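Local coordinates for protein alpha-/beta-galactoside alpha-2,3-sialyltransferase (Photobacterium phosphoreum, PDB 2ZWI) that probably transfers sialic acid to galactosides through an alpha-2,3 linkage, and is seen here with cytidine monophosphate and a zinc ion bound, at residues L70-K75 with L99-E104. Residues are numbered along the deposited sequence; the frame is centred on the assembly and turned at random.
Sequences LTNEIK and LGKKTE
Lys75 and Glu104 meet where two neighbouring parallel strands, 74-82 and 104-110, begin in the seven-stranded Rossmann-like sheet of this GT-B enzyme. The strands are joined by a right-handed beta-alpha-beta crossover through helix 86-98. Glu104 N donates to Lys75 O (3.0 Å, N-H...O angle 162°), tying the two strand starts together. The same two residues also form a salt bridge at the exposed surface: the lysine chain bends at chi2 and chi3, and Lys75 NZ meets OE2 of the extended Glu104 at 3.0 Å. It comes from the syn side, 35° out of the carboxylate plane, while Lys75 CD rests 3.3 Å from the same OE2. Long charged chains suit a solvent-exposed place, where their ends can pair.

On the inner side Ile74 and Thr103 lie side by side, their CG2 methyls 4.2 Å apart; the branched isoleucine also packs on Ile5 of strand 3-10. Both helix ends break with positive phi, at Asn72 and at Gly100, whose lack of a side chain eases that turn. Just before these turns Leu70 and Leu99 cross at about a right angle, CD2 to CD2 at 4.1 Å, and Lys101, bent at chi2, lays CE against Leu70 CD2. Between the backbone of Ile74 and the hydroxyl of Thr103 sits a water, 2.7 Å from Thr103 OG1.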
loop_
_atom_site.group_PDB
_atom_site.type_symbol
_atom_site.label_atom_id
_atom_site.label_comp_id
_atom_site.label_asym_id
_atom_site.label_seq_id
_atom_site.Cartn_x
_atom_site.Cartn_y
_atom_site.Cartn_z
ATOM N N LEU A 70 1.604 -15.669 -28.217
ATOM C CA LEU A 70 1.379 -16.542 -29.375
ATOM C C LEU A 70 2.237 -16.199 -30.607
ATOM O O LEU A 70 2.374 -17.022 -31.517
ATOM C CB LEU A 70 -0.115 -16.627 -29.737
ATOM C CG LEU A 70 -1.040 -17.429 -28.800
ATOM C CD1 LEU A 70 -2.406 -17.601 -29.424
ATOM C CD2 LEU A 70 -0.465 -18.798 -28.448
ATOM N N THR A 71 2.824 -15.004 -30.619
ATOM C CA THR A 71 3.735 -14.582 -31.687
ATOM C C THR A 71 5.092 -15.281 -31.593
ATOM O O THR A 71 5.902 -15.209 -32.530
ATOM C CB THR A 71 3.967 -13.049 -31.685
ATOM O OG1 THR A 71 4.761 -12.678 -30.550
ATOM C CG2 THR A 71 2.633 -12.286 -31.665
ATOM N N ASN A 72 5.331 -15.941 -30.455
ATOM C CA ASN A 72 6.578 -16.674 -30.172
ATOM C C ASN A 72 7.774 -15.780 -29.849
ATOM O O ASN A 72 8.897 -16.262 -29.700
ATOM C CB ASN A 72 6.935 -17.638 -31.316
ATOM C CG ASN A 72 6.045 -18.868 -31.346
ATOM O OD1 ASN A 72 5.407 -19.170 -32.361
ATOM N ND2 ASN A 72 5.998 -19.585 -30.230
ATOM N N GLU A 73 7.524 -14.485 -29.721
ATOM C CA GLU A 73 8.590 -13.507 -29.552
ATOM C C GLU A 73 8.858 -13.144 -28.085
ATOM O O GLU A 73 9.777 -12.372 -27.791
ATOM C CB GLU A 73 8.263 -12.253 -30.363
ATOM C CG GLU A 73 8.040 -12.517 -31.858
ATOM C CD GLU A 73 7.919 -11.245 -32.694
ATOM O OE1 GLU A 73 8.284 -10.150 -32.201
ATOM O OE2 GLU A 73 7.465 -11.341 -33.862
ATOM N N ILE A 74 8.065 -13.706 -27.175
ATOM C CA ILE A 74 8.105 -13.308 -25.773
ATOM C C ILE A 74 8.986 -14.239 -24.933
ATOM O O ILE A 74 8.626 -15.370 -24.627
ATOM C CB ILE A 74 6.683 -13.172 -25.135
ATOM C CG1 ILE A 74 5.765 -12.241 -25.956
ATOM C CG2 ILE A 74 6.787 -12.741 -23.655
ATOM C CD1 ILE A 74 6.387 -10.893 -26.383
ATOM N N LYS A 75 10.149 -13.737 -24.565
ATOM C CA LYS A 75 11.054 -14.471 -23.703
ATOM C C LYS A 75 10.543 -14.538 -22.255
ATOM O O LYS A 75 10.528 -15.616 -21.641
ATOM C CB LYS A 75 12.442 -13.824 -23.768
ATOM C CG LYS A 75 13.275 -13.952 -22.506
ATOM C CD LYS A 75 13.851 -15.344 -22.352
ATOM C CE LYS A 75 15.283 -15.426 -22.865
ATOM N NZ LYS A 75 15.941 -16.650 -22.320
ATOM N N LEU A 99 -0.736 -21.820 -22.200
ATOM C CA LEU A 99 -0.281 -21.694 -23.576
ATOM C C LEU A 99 0.898 -22.617 -23.912
ATOM O O LEU A 99 1.106 -22.950 -25.079
ATOM C CB LEU A 99 0.042 -20.233 -23.911
ATOM C CG LEU A 99 -1.073 -19.186 -23.846
ATOM C CD1 LEU A 99 -0.502 -17.796 -24.126
ATOM C CD2 LEU A 99 -2.236 -19.499 -24.804
ATOM N N GLY A 100 1.662 -23.011 -22.888
ATOM C CA GLY A 100 2.783 -23.954 -23.027
ATOM C C GLY A 100 3.890 -23.487 -23.957
ATOM O O GLY A 100 4.474 -24.286 -24.703
ATOM N N LYS A 101 4.185 -22.192 -23.902
ATOM C CA LYS A 101 5.154 -21.570 -24.805
ATOM C C LYS A 101 6.513 -21.362 -24.138
ATOM O O LYS A 101 7.362 -20.643 -24.668
ATOM C CB LYS A 101 4.604 -20.236 -25.311
ATOM C CG LYS A 101 3.498 -20.340 -26.356
ATOM C CD LYS A 101 4.100 -20.507 -27.734
ATOM C CE LYS A 101 3.037 -20.679 -28.806
ATOM N NZ LYS A 101 3.638 -21.312 -30.024
ATOM N N LYS A 102 6.702 -21.985 -22.973
ATOM C CA LYS A 102 7.962 -21.926 -22.220
ATOM C C LYS A 102 8.387 -20.470 -21.912
ATOM O O LYS A 102 9.541 -20.073 -22.100
ATOM C CB LYS A 102 9.067 -22.709 -22.954
ATOM C CG LYS A 102 8.799 -24.219 -23.093
ATOM C CD LYS A 102 8.833 -24.916 -21.741
ATOM C CE LYS A 102 8.937 -26.423 -21.883
ATOM N NZ LYS A 102 9.472 -27.021 -20.622
ATOM N N THR A 103 7.421 -19.685 -21.446
ATOM C CA THR A 103 7.635 -18.285 -21.119
ATOM C C THR A 103 8.232 -18.203 -19.717
ATOM O O THR A 103 7.749 -18.858 -18.799
ATOM C CB THR A 103 6.294 -17.498 -21.170
ATOM O OG1 THR A 103 5.633 -17.766 -22.412
ATOM C CG2 THR A 103 6.520 -16.008 -21.043
ATOM N N GLU A 104 9.292 -17.421 -19.562
ATOM C CA GLU A 104 9.845 -17.163 -18.233
ATOM C C GLU A 104 8.897 -16.227 -17.500
ATOM O O GLU A 104 8.393 -15.281 -18.094
ATOM C CB GLU A 104 11.238 -16.544 -18.335
ATOM C CG GLU A 104 12.305 -17.527 -18.810
ATOM C CD GLU A 104 13.637 -16.865 -19.132
ATOM O OE1 GLU A 104 13.900 -15.753 -18.621
ATOM O OE2 GLU A 104 14.434 -17.473 -19.889
HETATM O O HOH W 1 7.108 -17.338 -24.637
#